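Local structure of mandelate racemase/muconate lactonizing protein (Alicyclobacillus acidocaldarius LAA1, 3QLD) at residues A[8-13]-A[59-64]; A[65-70]-A[102-107]; A[71-76]-A[371-376]; A[54-59]-A[271-276]. The protein belongs to the enolase superfamily, with an N-terminal capping domain packed on a C-terminal TIM-barrel-like domain. All coordinates share one frame; numbering follows the deposited sequence.

Overall arrangement
All four contacts lie along or near helix 61-80 and its leading loop, and all reach the second subunit. Interactions 1, 2 and 3 use successive turns of that helix. Interaction 1 is partly buried and ionic, a strand arginine meeting an aspartate of the first helical turn. Interactions 2 and 3 are buried and rest on van der Waals contact, against the start of helix 105-123 and against strand 369-376, which pairs with strand 3-15 of interaction 1. Interaction 4, centred about 9 Å from the centre of the chain, is also buried, but joins the two domains; Glu59, common to 1 and 4, hydrogen-bonds to the backbone N of Met106 and Ser107 of interaction 2.

Interaction 1: A[8-13]-A[59-64]; sequences LHRLSL and ECTDTA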
loop_
_atom_site.group_PDB
_atom_site.type_symbol
_atom_site.label_atom_id
_atom_site.label_comp_id
_atom_site.label_asym_id
_atom_site.label_seq_id
_atom_site.Cartn_x
_atom_site.Cartn_y
_atom_site.Cartn_z
ATOM N N LEU A 8 0.087 14.650 -18.589
ATOM C CA LEU A 8 0.151 14.747 -17.133
ATOM C C LEU A 8 0.765 16.037 -16.793
ATOM O O LEU A 8 1.834 16.416 -17.294
ATOM C CB LEU A 8 0.994 13.604 -16.544
ATOM C CG LEU A 8 0.608 12.203 -16.997
ATOM C CD1 LEU A 8 1.620 11.143 -16.483
ATOM C CD2 LEU A 8 -0.716 11.988 -16.342
ATOM N N HIS A 9 0.128 16.715 -15.856
ATOM C CA HIS A 9 0.605 17.975 -15.430
ATOM C C HIS A 9 0.933 17.880 -13.952
ATOM O O HIS A 9 0.050 17.630 -13.151
ATOM C CB HIS A 9 -0.542 18.994 -15.517
ATOM C CG HIS A 9 -1.136 19.116 -16.883
ATOM N ND1 HIS A 9 -0.600 19.966 -17.837
ATOM C CD2 HIS A 9 -2.196 18.500 -17.466
ATOM C CE1 HIS A 9 -1.323 19.880 -18.950
ATOM N NE2 HIS A 9 -2.284 18.979 -18.759
ATOM N N ARG A 10 2.166 18.186 -13.591
ATOM C CA ARG A 10 2.563 18.346 -12.188
ATOM C C ARG A 10 2.514 19.801 -11.757
ATOM O O ARG A 10 3.202 20.666 -12.332
ATOM C CB ARG A 10 3.968 17.753 -11.930
ATOM C CG ARG A 10 4.118 17.432 -10.452
ATOM C CD ARG A 10 5.521 16.892 -10.234
ATOM N NE ARG A 10 5.753 16.808 -8.817
ATOM C CZ ARG A 10 6.484 15.852 -8.271
ATOM N NH1 ARG A 10 6.622 15.809 -6.947
ATOM N NH2 ARG A 10 7.018 14.945 -9.070
ATOM N N LEU A 11 1.688 20.086 -10.757
ATOM C CA LEU A 11 1.370 21.426 -10.384
ATOM C C LEU A 11 1.902 21.742 -8.994
ATOM O O LEU A 11 2.025 20.850 -8.121
ATOM C CB LEU A 11 -0.148 21.623 -10.401
ATOM C CG LEU A 11 -0.835 22.111 -11.679
ATOM C CD1 LEU A 11 -0.490 21.333 -12.894
ATOM C CD2 LEU A 11 -2.342 22.189 -11.488
ATOM N N SER A 12 2.219 23.018 -8.784
ATOM C CA SER A 12 2.513 23.504 -7.451
ATOM C C SER A 12 1.694 24.786 -7.255
ATOM O O SER A 12 1.973 25.764 -7.936
ATOM C CB SER A 12 3.978 23.820 -7.312
ATOM O OG SER A 12 4.220 24.254 -5.970
ATOM N N LEU A 13 0.690 24.763 -6.361
ATOM C CA LEU A 13 -0.218 25.923 -6.168
ATOM C C LEU A 13 0.062 26.657 -4.840
ATOM O O LEU A 13 -0.009 26.062 -3.766
ATOM C CB LEU A 13 -1.700 25.495 -6.176
ATOM C CG LEU A 13 -2.470 25.166 -7.455
ATOM C CD1 LEU A 13 -1.991 23.831 -7.988
ATOM C CD2 LEU A 13 -3.948 25.085 -7.134
ATOM N N GLU A 59 0.863 6.464 -0.836
ATOM C CA GLU A 59 1.126 7.192 -2.120
ATOM C C GLU A 59 1.544 8.645 -1.870
ATOM O O GLU A 59 1.072 9.299 -0.944
ATOM C CB GLU A 59 -0.130 7.056 -3.069
ATOM C CG GLU A 59 -0.435 5.561 -3.479
ATOM C CD GLU A 59 -1.661 5.544 -4.399
ATOM O OE1 GLU A 59 -1.444 5.809 -5.595
ATOM O OE2 GLU A 59 -2.787 5.401 -3.902
ATOM N N CYS A 60 2.476 9.169 -2.659
ATOM C CA CYS A 60 2.736 10.562 -2.566
ATOM C C CYS A 60 2.935 11.055 -4.003
ATOM O O CYS A 60 2.960 10.243 -4.973
ATOM C CB CYS A 60 3.947 10.843 -1.635
ATOM S SG CYS A 60 5.579 10.175 -2.357
ATOM N N THR A 61 3.134 12.360 -4.158
ATOM C CA THR A 61 3.194 12.987 -5.490
ATOM C C THR A 61 4.284 12.368 -6.337
ATOM O O THR A 61 4.069 12.040 -7.492
ATOM C CB THR A 61 3.454 14.472 -5.436
ATOM O OG1 THR A 61 2.638 15.018 -4.425
ATOM C CG2 THR A 61 3.003 15.123 -6.806
ATOM N N ASP A 62 5.440 12.150 -5.711
ATOM C CA ASP A 62 6.600 11.641 -6.417
ATOM C C ASP A 62 6.368 10.250 -6.971
ATOM O O ASP A 62 6.729 9.931 -8.144
ATOM C CB ASP A 62 7.827 11.599 -5.459
ATOM C CG ASP A 62 8.561 12.919 -5.349
ATOM O OD1 ASP A 62 8.399 13.826 -6.202
ATOM O OD2 ASP A 62 9.311 13.052 -4.366
ATOM N N THR A 63 5.802 9.401 -6.148
ATOM C CA THR A 63 5.626 8.026 -6.524
ATOM C C THR A 63 4.435 7.868 -7.484
ATOM O O THR A 63 4.522 7.064 -8.413
ATOM C CB THR A 63 5.493 7.062 -5.332
ATOM O OG1 THR A 63 4.401 7.464 -4.507
ATOM C CG2 THR A 63 6.832 7.076 -4.476
ATOM N N ALA A 64 3.387 8.666 -7.265
ATOM C CA ALA A 64 2.243 8.636 -8.185
ATOM C C ALA A 64 2.686 9.095 -9.618
ATOM O O ALA A 64 2.255 8.569 -10.632
ATOM C CB ALA A 64 1.062 9.581 -7.608
#
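Arg10 and Asp62 form a salt bridge between strand 3-15 and the first turn of helix 61-80, within the alpha+beta N-terminal domain of the enolase superfamily. The main bond runs from Arg10 NH1 to Asp62 OD1 at 2.8 Å and is nearly straight, with an N-H...O angle of 164°. A second, weak bond from Arg10 NH2 reaches the same Asp62 OD1 at 3.4 Å, so one carboxylate oxygen takes both. OD1 lies close to the guanidinium plane, whereas the arginine nitrogen NH1 stands above the carboxylate plane, the two planes being 63° apart; this is therefore not the coplanar, two-oxygen form of the pair.

Both ends have further partners. Arg10 NH1 also bonds to Gln30 OE1, and Asp62 OD2 to His71 NE2 of the second subunit, which ties the bridge to the dimer interface and probably limits rotation of the carboxylate.

Arg10 reaches across because its chain is extended from CG to NE and leaves the strand with CG anti to the backbone N (chi1 -158°). Cys60, at the N-cap position, has its O accepting from Ala64 N at 2.8 Å and from Thr63 OG1 at 3.2 Å. Between the two segments the apolar contact comes from Thr61, whose methyl covers one face of the guanidinium: CG2 lies 3.7 Å from Arg10 NH1 and 3.8 Å from Arg10 NE.

Interaction 2: A[65-70]-A[102-107]; sequences WVMLVH and RGNRMS. With SO4 (sulfate ion), chain D; SO4 (sulfate ion), chain E; SO4 (sulfate ion), chain C.
Helix 61-80 passes the start of helix 105-123 with its closest backbone approach at Leu68 and Ser107, whose CA atoms are 6.4 Å apart. Selenomethionine Met67 carries much of the contact. Bent at chi2 and chi3 (51° and 46°), its chain folds so that CG and CE each lie 3.5 Å from Asn104 OD1; it crosses the Asn104 side chain at about a right angle. Against the first turn of helix 105-123, Met67 CG lies 3.8 Å from Ser107 CB, while Leu68 CD2 comes within 3.6 Å of Ser107 O.

The Asn104 amide is held by its other branch: ND2 donates to Arg102 O at 2.9 Å, nearly along the C=O axis, and also bonds to Glu58 O of the second subunit. Beyond the packed interface, sulfate ions, probably from the crystallisation liquor, accept bonds from both segments. One receives Trp65 NE1 and His70 NE2; another receives Arg102 NE, Gly103 N at 3.0 Å and Arg105 NE.

No hydrogen bond crosses between the segments. Helix 61-80 thus packs against the N-terminal end of helix 105-123, where Glu59 bonds to the N of Met106 and Ser107, in the N-terminal domain of the enolase-superfamily fold.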
loop_
_atom_site.group_PDB
_atom_site.type_symbol
_atom_site.label_atom_id
_atom_site.label_comp_id
_atom_site.label_asym_id
_atom_site.label_seq_id
_atom_site.Cartn_x
_atom_site.Cartn_y
_atom_site.Cartn_z
ATOM N N TRP A 65 3.560 10.077 -9.681
ATOM C CA TRP A 65 4.017 10.578 -10.988
ATOM C C TRP A 65 4.678 9.446 -11.753
ATOM O O TRP A 65 4.334 9.131 -12.911
ATOM C CB TRP A 65 4.987 11.745 -10.741
ATOM C CG TRP A 65 5.550 12.285 -12.061
ATOM C CD1 TRP A 65 6.765 11.953 -12.681
ATOM C CD2 TRP A 65 4.883 13.185 -12.936
ATOM N NE1 TRP A 65 6.861 12.634 -13.902
ATOM C CE2 TRP A 65 5.733 13.400 -14.064
ATOM C CE3 TRP A 65 3.639 13.864 -12.864
ATOM C CZ2 TRP A 65 5.385 14.280 -15.108
ATOM C CZ3 TRP A 65 3.309 14.739 -13.896
ATOM C CH2 TRP A 65 4.176 14.939 -14.989
ATOM N N VAL A 66 5.617 8.733 -11.118
ATOM C CA VAL A 66 6.291 7.650 -11.856
ATOM C C VAL A 66 5.430 6.452 -12.112
ATOM O O VAL A 66 5.625 5.743 -13.067
ATOM C CB VAL A 66 7.696 7.202 -11.197
ATOM C CG1 VAL A 66 8.652 8.369 -11.203
ATOM C CG2 VAL A 66 7.531 6.666 -9.799
HETATM N N MSE A 67 4.518 6.160 -11.189
HETATM C CA MSE A 67 3.533 5.114 -11.384
HETATM C C MSE A 67 2.733 5.476 -12.668
HETATM O O MSE A 67 2.518 4.612 -13.532
HETATM C CB MSE A 67 2.674 5.030 -10.087
HETATM C CG MSE A 67 1.534 3.975 -10.032
HETATM SE SE MSE A 67 1.975 2.138 -10.482
HETATM C CE MSE A 67 3.532 2.069 -9.430
ATOM N N LEU A 68 2.313 6.723 -12.778
ATOM C CA LEU A 68 1.475 7.110 -13.981
ATOM C C LEU A 68 2.269 7.025 -15.290
ATOM O O LEU A 68 1.899 6.329 -16.213
ATOM C CB LEU A 68 0.880 8.507 -13.785
ATOM C CG LEU A 68 -0.249 8.493 -12.760
ATOM C CD1 LEU A 68 -0.502 9.905 -12.235
ATOM C CD2 LEU A 68 -1.575 7.830 -13.323
ATOM N N VAL A 69 3.411 7.687 -15.314
ATOM C CA VAL A 69 4.269 7.711 -16.499
ATOM C C VAL A 69 4.749 6.356 -16.936
ATOM O O VAL A 69 4.664 6.049 -18.145
ATOM C CB VAL A 69 5.469 8.662 -16.237
ATOM C CG1 VAL A 69 6.565 8.624 -17.386
ATOM C CG2 VAL A 69 5.001 10.102 -15.921
ATOM N N HIS A 70 5.297 5.554 -16.001
ATOM C CA HIS A 70 6.035 4.380 -16.415
ATOM C C HIS A 70 5.224 3.089 -16.320
ATOM O O HIS A 70 5.690 2.062 -16.823
ATOM C CB HIS A 70 7.396 4.306 -15.669
ATOM C CG HIS A 70 8.313 5.448 -15.994
ATOM N ND1 HIS A 70 8.947 5.559 -17.221
ATOM C CD2 HIS A 70 8.683 6.544 -15.282
ATOM C CE1 HIS A 70 9.685 6.650 -17.238
ATOM N NE2 HIS A 70 9.521 7.288 -16.090
ATOM N N ARG A 102 -1.275 -3.983 -8.064
ATOM C CA ARG A 102 -1.687 -3.924 -6.662
ATOM C C ARG A 102 -1.641 -2.533 -6.113
ATOM O O ARG A 102 -0.759 -1.745 -6.462
ATOM C CB ARG A 102 -0.855 -4.863 -5.791
ATOM C CG ARG A 102 -0.487 -6.164 -6.469
ATOM C CD ARG A 102 -1.626 -7.190 -6.651
ATOM N NE ARG A 102 -2.684 -6.983 -5.688
ATOM C CZ ARG A 102 -2.965 -7.796 -4.673
ATOM N NH1 ARG A 102 -2.279 -8.938 -4.491
ATOM N NH2 ARG A 102 -3.959 -7.469 -3.850
ATOM N N GLY A 103 -2.605 -2.234 -5.252
ATOM C CA GLY A 103 -2.694 -0.949 -4.569
ATOM C C GLY A 103 -2.663 0.192 -5.559
ATOM O O GLY A 103 -3.292 0.091 -6.667
ATOM N N ASN A 104 -1.925 1.235 -5.193
ATOM C CA ASN A 104 -1.755 2.450 -6.068
ATOM C C ASN A 104 -3.097 3.034 -6.450
ATOM O O ASN A 104 -3.322 3.472 -7.595
ATOM C CB ASN A 104 -0.956 2.081 -7.315
ATOM C CG ASN A 104 0.532 1.813 -6.956
ATOM O OD1 ASN A 104 1.301 2.777 -6.767
ATOM N ND2 ASN A 104 0.913 0.540 -6.854
ATOM N N ARG A 105 -4.022 3.009 -5.489
ATOM C CA ARG A 105 -5.401 3.351 -5.848
ATOM C C ARG A 105 -5.615 4.808 -6.239
ATOM O O ARG A 105 -6.504 5.074 -7.058
ATOM C CB ARG A 105 -6.362 2.940 -4.754
ATOM C CG ARG A 105 -6.543 1.432 -4.797
ATOM C CD ARG A 105 -7.570 1.005 -3.704
ATOM N NE ARG A 105 -7.779 -0.457 -3.701
ATOM C CZ ARG A 105 -8.880 -1.073 -4.154
ATOM N NH1 ARG A 105 -9.947 -0.378 -4.597
ATOM N NH2 ARG A 105 -8.933 -2.405 -4.119
HETATM N N MSE A 106 -4.829 5.741 -5.685
HETATM C CA MSE A 106 -4.991 7.138 -6.093
HETATM C C MSE A 106 -4.511 7.396 -7.534
HETATM O O MSE A 106 -5.108 8.230 -8.261
HETATM C CB MSE A 106 -4.316 8.094 -5.095
HETATM C CG MSE A 106 -4.969 8.061 -3.701
HETATM SE SE MSE A 106 -3.767 8.944 -2.463
HETATM C CE MSE A 106 -4.832 8.850 -0.846
ATOM N N SER A 107 -3.453 6.690 -7.938
ATOM C CA SER A 107 -2.948 6.735 -9.339
ATOM C C SER A 107 -3.942 6.054 -10.289
ATOM O O SER A 107 -4.308 6.629 -11.351
ATOM C CB SER A 107 -1.549 6.083 -9.440
ATOM O OG SER A 107 -0.677 7.037 -8.926
HETATM S S SO4 D . -5.129 -4.226 -3.909
HETATM O O1 SO4 D . -4.151 -4.261 -2.816
HETATM O O2 SO4 D . -4.512 -4.509 -5.200
HETATM O O3 SO4 D . -6.125 -5.268 -3.690
HETATM O O4 SO4 D . -5.796 -2.920 -3.952
HETATM S S SO4 E . 10.117 11.247 -15.255
HETATM O O1 SO4 E . 9.055 12.149 -15.736
HETATM O O2 SO4 E . 9.763 10.573 -14.003
HETATM O O3 SO4 E . 10.371 10.207 -16.269
HETATM O O4 SO4 E . 11.315 12.076 -15.029
HETATM S S SO4 C . -11.808 -3.679 -4.080
HETATM O O1 SO4 C . -10.566 -3.865 -4.827
HETATM O O2 SO4 C . -12.047 -2.254 -3.878
HETATM O O3 SO4 C . -12.951 -4.171 -4.844
HETATM O O4 SO4 C . -11.676 -4.422 -2.823
#

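Interaction 3: A[71-76]-A[371-376]; sequences HLVPRF and ATWSVD
Val73, Trp373 and Val375 account for nearly all of the surface buried here, and Val73 has the largest share. Its CG1 is the atom that does most of the touching: it lies 3.7 Å from Val375 CG1 and 3.8 Å from Trp373 CH2. A chi1 of 176° sets CG1 trans to the backbone N and carries this methyl into the angle between the two strand side chains.

The two partners are met differently. Val73 comes to the indole at its edge, near the ring plane, and touches the outer rim of the six-membered ring; Trp373 CZ3 is likewise 3.8 Å from Val73 CG1, so the methyl is shared evenly by CZ3 and CH2 and no CH-pi contact over the face is made. Val73 and Val375 instead reach toward each other tip to tip, one methyl against another. Trp373 and Val375 are two residues apart on the strand, which puts both side chains on the face turned to the helix. No hydrogen bond crosses the contact, and all three residues are buried.

Helix 61-80 is kinked here, at Pro74, whose nitrogen has no bond to the preceding turn. Around the contact, Val73 also packs on Ile111 of helix 105-123, and Trp373 on Leu8 of strand 3-15 and Val69 of helix 61-80; strand 369-376 pairs antiparallel with strand 3-15.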
loop_
_atom_site.group_PDB
_atom_site.type_symbol
_atom_site.label_atom_id
_atom_site.label_comp_id
_atom_site.label_asym_id
_atom_site.label_seq_id
_atom_site.Cartn_x
_atom_site.Cartn_y
_atom_site.Cartn_z
ATOM N N HIS A 71 4.028 3.120 -15.709
ATOM C CA HIS A 71 3.263 1.915 -15.507
ATOM C C HIS A 71 1.795 1.924 -15.905
ATOM O O HIS A 71 1.340 1.043 -16.689
ATOM C CB HIS A 71 3.367 1.463 -14.038
ATOM C CG HIS A 71 4.776 1.262 -13.614
ATOM N ND1 HIS A 71 5.425 0.054 -13.792
ATOM C CD2 HIS A 71 5.727 2.156 -13.219
ATOM C CE1 HIS A 71 6.696 0.184 -13.413
ATOM N NE2 HIS A 71 6.913 1.453 -13.090
ATOM N N LEU A 72 1.062 2.900 -15.374
ATOM C CA LEU A 72 -0.377 2.955 -15.601
ATOM C C LEU A 72 -0.737 3.500 -16.990
ATOM O O LEU A 72 -1.505 2.857 -17.685
ATOM C CB LEU A 72 -1.095 3.749 -14.487
ATOM C CG LEU A 72 -0.841 3.281 -13.065
ATOM C CD1 LEU A 72 -1.904 3.985 -12.172
ATOM C CD2 LEU A 72 -0.994 1.781 -12.988
ATOM N N VAL A 73 -0.128 4.613 -17.407
ATOM C CA VAL A 73 -0.448 5.161 -18.758
ATOM C C VAL A 73 -0.098 4.173 -19.862
ATOM O O VAL A 73 -0.943 3.950 -20.780
ATOM C CB VAL A 73 0.059 6.622 -18.940
ATOM C CG1 VAL A 73 -0.186 7.137 -20.399
ATOM C CG2 VAL A 73 -0.666 7.481 -17.953
ATOM N N PRO A 74 1.063 3.481 -19.773
ATOM C CA PRO A 74 1.320 2.456 -20.795
ATOM C C PRO A 74 0.291 1.352 -20.812
ATOM O O PRO A 74 -0.128 0.884 -21.893
ATOM C CB PRO A 74 2.701 1.931 -20.410
ATOM C CG PRO A 74 3.365 3.183 -19.891
ATOM C CD PRO A 74 2.274 3.703 -18.952
ATOM N N ARG A 75 -0.180 0.962 -19.647
ATOM C CA ARG A 75 -1.161 -0.109 -19.553
ATOM C C ARG A 75 -2.469 0.330 -20.139
ATOM O O ARG A 75 -3.191 -0.510 -20.733
ATOM C CB ARG A 75 -1.381 -0.563 -18.111
ATOM C CG ARG A 75 -0.327 -1.610 -17.634
ATOM C CD ARG A 75 -0.618 -1.803 -16.144
ATOM N NE ARG A 75 0.204 -2.861 -15.600
ATOM C CZ ARG A 75 1.492 -2.750 -15.278
ATOM N NH1 ARG A 75 2.144 -1.605 -15.484
ATOM N NH2 ARG A 75 2.135 -3.831 -14.775
ATOM N N PHE A 76 -2.807 1.607 -19.920
ATOM C CA PHE A 76 -4.058 2.202 -20.407
ATOM C C PHE A 76 -4.024 2.332 -21.948
ATOM O O PHE A 76 -5.008 2.016 -22.591
ATOM C CB PHE A 76 -4.296 3.532 -19.684
ATOM C CG PHE A 76 -5.450 4.333 -20.198
ATOM C CD1 PHE A 76 -5.247 5.673 -20.620
ATOM C CD2 PHE A 76 -6.739 3.798 -20.247
ATOM C CE1 PHE A 76 -6.266 6.433 -21.069
ATOM C CE2 PHE A 76 -7.793 4.552 -20.758
ATOM C CZ PHE A 76 -7.574 5.887 -21.143
ATOM N N ALA A 371 6.171 20.430 -14.034
ATOM C CA ALA A 371 6.550 19.374 -14.986
ATOM C C ALA A 371 5.349 19.014 -15.858
ATOM O O ALA A 371 4.147 19.142 -15.434
ATOM C CB ALA A 371 7.090 18.119 -14.253
ATOM N N THR A 372 5.636 18.577 -17.077
ATOM C CA THR A 372 4.580 18.211 -17.983
ATOM C C THR A 372 5.072 17.061 -18.883
ATOM O O THR A 372 6.208 17.150 -19.433
ATOM C CB THR A 372 4.141 19.447 -18.853
ATOM O OG1 THR A 372 3.799 20.537 -18.003
ATOM C CG2 THR A 372 2.913 19.152 -19.747
ATOM N N TRP A 373 4.254 16.007 -19.005
ATOM C CA TRP A 373 4.596 14.850 -19.814
ATOM C C TRP A 373 3.420 14.482 -20.722
ATOM O O TRP A 373 2.324 14.315 -20.240
ATOM C CB TRP A 373 4.936 13.682 -18.900
ATOM C CG TRP A 373 5.257 12.390 -19.586
ATOM C CD1 TRP A 373 6.460 12.024 -20.121
ATOM C CD2 TRP A 373 4.375 11.276 -19.754
ATOM N NE1 TRP A 373 6.362 10.744 -20.634
ATOM C CE2 TRP A 373 5.101 10.259 -20.388
ATOM C CE3 TRP A 373 3.021 11.038 -19.414
ATOM C CZ2 TRP A 373 4.533 9.031 -20.713
ATOM C CZ3 TRP A 373 2.464 9.826 -19.721
ATOM C CH2 TRP A 373 3.227 8.823 -20.373
ATOM N N SER A 374 3.669 14.330 -22.022
ATOM C CA SER A 374 2.622 14.018 -22.996
ATOM C C SER A 374 2.965 12.778 -23.720
ATOM O O SER A 374 4.163 12.514 -24.018
ATOM C CB SER A 374 2.493 15.105 -24.035
ATOM O OG SER A 374 2.338 16.347 -23.380
ATOM N N VAL A 375 1.948 11.999 -24.023
ATOM C CA VAL A 375 2.212 10.796 -24.771
ATOM C C VAL A 375 1.159 10.526 -25.835
ATOM O O VAL A 375 -0.059 10.663 -25.588
ATOM C CB VAL A 375 2.379 9.591 -23.819
ATOM C CG1 VAL A 375 1.044 9.104 -23.244
ATOM C CG2 VAL A 375 3.186 8.461 -24.478
ATOM N N ASP A 376 1.651 10.166 -27.023
ATOM C CA ASP A 376 0.816 9.662 -28.097
ATOM C C ASP A 376 0.307 8.314 -27.610
ATOM O O ASP A 376 1.095 7.397 -27.347
ATOM C CB ASP A 376 1.643 9.513 -29.380
ATOM C CG ASP A 376 0.805 9.193 -30.582
ATOM O OD1 ASP A 376 -0.114 8.319 -30.510
ATOM O OD2 ASP A 376 1.057 9.842 -31.626
#

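Interaction 4: A[54-59]-A[271-276]; sequences PTYTEE and PGRLGG
Tyr56 and Arg273 meet where the loop leading to helix 61-80 in the N-terminal domain touches the short, weakly bonded helical turn at about 271-274 of the TIM-barrel-like domain, a domain junction of the enolase-superfamily fold.

Van der Waals contact dominates between the segments. Tyr56 OH lies 3.1 Å from Arg273 CD, and Tyr56 CZ is 3.9 Å from the same carbon. The two side chains cross at about a right angle, with ring and guanidinium planes 88° apart, so they do not stack; the hydroxyl lies at the guanidinium edge, with Arg273 NH1 3.7 Å from Tyr56 OH. The Arg273 chain bends at chi3 (79°), which turns the guanidinium away from the line of the aliphatic chain. Thr57 adds a looser contact, CG2 to Arg273 CG at 4.4 Å, while that same methyl lies over one face of the Tyr56 ring.

The polar groups find their main partners elsewhere. Asp246 OD1 joins the two residues, forming a salt bridge with Arg273 NH1 and a hydrogen bond with Tyr56 OH. Arg273 NE and NH2 donate to Val249 O and Asn268 O, so all three nitrogens of the buried guanidinium are engaged and its orientation is fixed.

Backbone bonds shape the far segment. Gly275, with positive phi (107°), ends the helix in a Schellman motif, in which Gly276 N bonds to Pro271 O at 2.7 Å and Gly275 N to Gly272 O at 3.2 Å.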
loop_
_atom_site.group_PDB
_atom_site.type_symbol
_atom_site.label_atom_id
_atom_site.label_comp_id
_atom_site.label_asym_id
_atom_site.label_seq_id
_atom_site.Cartn_x
_atom_site.Cartn_y
_atom_site.Cartn_z
ATOM N N PRO A 54 4.095 10.738 2.128
ATOM C CA PRO A 54 3.354 9.544 2.420
ATOM C C PRO A 54 2.981 9.406 3.882
ATOM O O PRO A 54 3.248 8.380 4.489
ATOM C CB PRO A 54 4.289 8.411 1.933
ATOM C CG PRO A 54 5.664 8.920 2.400
ATOM C CD PRO A 54 5.552 10.482 2.098
ATOM N N THR A 55 2.329 10.436 4.405
ATOM C CA THR A 55 1.980 10.506 5.847
ATOM C C THR A 55 0.494 10.279 6.108
ATOM O O THR A 55 0.075 9.980 7.238
ATOM C CB THR A 55 2.334 11.840 6.460
ATOM O OG1 THR A 55 1.690 12.869 5.730
ATOM C CG2 THR A 55 3.863 12.069 6.525
ATOM N N TYR A 56 -0.323 10.379 5.083
ATOM C CA TYR A 56 -1.722 9.963 5.204
ATOM C C TYR A 56 -2.009 8.599 4.587
ATOM O O TYR A 56 -2.596 7.719 5.235
ATOM C CB TYR A 56 -2.580 11.078 4.608
ATOM C CG TYR A 56 -4.003 10.730 4.187
ATOM C CD1 TYR A 56 -5.022 10.450 5.125
ATOM C CD2 TYR A 56 -4.356 10.744 2.863
ATOM C CE1 TYR A 56 -6.355 10.157 4.729
ATOM C CE2 TYR A 56 -5.692 10.422 2.454
ATOM C CZ TYR A 56 -6.682 10.153 3.401
ATOM O OH TYR A 56 -7.985 9.898 2.961
ATOM N N THR A 57 -1.571 8.369 3.343
ATOM C CA THR A 57 -1.465 7.019 2.848
ATOM C C THR A 57 -0.058 6.790 2.247
ATOM O O THR A 57 0.778 7.660 2.328
ATOM C CB THR A 57 -2.512 6.642 1.788
ATOM O OG1 THR A 57 -2.242 7.378 0.595
ATOM C CG2 THR A 57 -3.982 6.964 2.279
ATOM N N GLU A 58 0.131 5.632 1.624
ATOM C CA GLU A 58 1.476 5.201 1.172
ATOM C C GLU A 58 1.853 5.884 -0.145
ATOM O O GLU A 58 3.028 5.900 -0.502
ATOM C CB GLU A 58 1.560 3.680 1.046
ATOM C CG GLU A 58 0.742 3.067 -0.138
ATOM C CD GLU A 58 -0.783 3.047 0.084
ATOM O OE1 GLU A 58 -1.277 3.259 1.237
ATOM O OE2 GLU A 58 -1.483 2.784 -0.919
ATOM N N GLU A 59 0.863 6.464 -0.836
ATOM C CA GLU A 59 1.126 7.192 -2.120
ATOM C C GLU A 59 1.544 8.645 -1.870
ATOM O O GLU A 59 1.072 9.299 -0.944
ATOM C CB GLU A 59 -0.130 7.056 -3.069
ATOM C CG GLU A 59 -0.435 5.561 -3.479
ATOM C CD GLU A 59 -1.661 5.544 -4.399
ATOM O OE1 GLU A 59 -1.444 5.809 -5.595
ATOM O OE2 GLU A 59 -2.787 5.401 -3.902
ATOM N N PRO A 271 -13.118 9.467 -3.358
ATOM C CA PRO A 271 -13.108 8.608 -4.537
ATOM C C PRO A 271 -11.691 8.265 -4.965
ATOM O O PRO A 271 -11.432 7.149 -5.368
ATOM C CB PRO A 271 -13.891 9.452 -5.591
ATOM C CG PRO A 271 -14.787 10.311 -4.711
ATOM C CD PRO A 271 -14.020 10.636 -3.493
ATOM N N GLY A 272 -10.764 9.212 -4.848
ATOM C CA GLY A 272 -9.377 8.939 -5.262
ATOM C C GLY A 272 -8.739 7.888 -4.358
ATOM O O GLY A 272 -8.087 6.966 -4.820
ATOM N N ARG A 273 -8.981 7.980 -3.057
ATOM C CA ARG A 273 -8.343 7.028 -2.099
ATOM C C ARG A 273 -8.898 5.623 -2.409
ATOM O O ARG A 273 -8.226 4.610 -2.270
ATOM C CB ARG A 273 -8.715 7.470 -0.653
ATOM C CG ARG A 273 -7.969 6.709 0.491
ATOM C CD ARG A 273 -8.535 7.036 1.972
ATOM N NE ARG A 273 -9.776 6.271 2.240
ATOM C CZ ARG A 273 -10.984 6.803 2.436
ATOM N NH1 ARG A 273 -11.153 8.121 2.456
ATOM N NH2 ARG A 273 -12.036 5.991 2.647
ATOM N N LEU A 274 -10.156 5.556 -2.838
ATOM C CA LEU A 274 -10.807 4.246 -3.062
ATOM C C LEU A 274 -10.516 3.606 -4.396
ATOM O O LEU A 274 -10.774 2.428 -4.586
ATOM C CB LEU A 274 -12.327 4.342 -2.777
ATOM C CG LEU A 274 -12.655 4.586 -1.319
ATOM C CD1 LEU A 274 -14.147 4.973 -1.221
ATOM C CD2 LEU A 274 -12.358 3.257 -0.579
ATOM N N GLY A 275 -9.947 4.381 -5.348
ATOM C CA GLY A 275 -9.723 3.844 -6.677
ATOM C C GLY A 275 -10.644 4.369 -7.786
ATOM O O GLY A 275 -10.590 3.854 -8.943
ATOM N N GLY A 276 -11.429 5.396 -7.484
ATOM C CA GLY A 276 -12.190 6.049 -8.548
ATOM C C GLY A 276 -13.689 6.016 -8.319
ATOM O O GLY A 276 -14.185 5.663 -7.219
#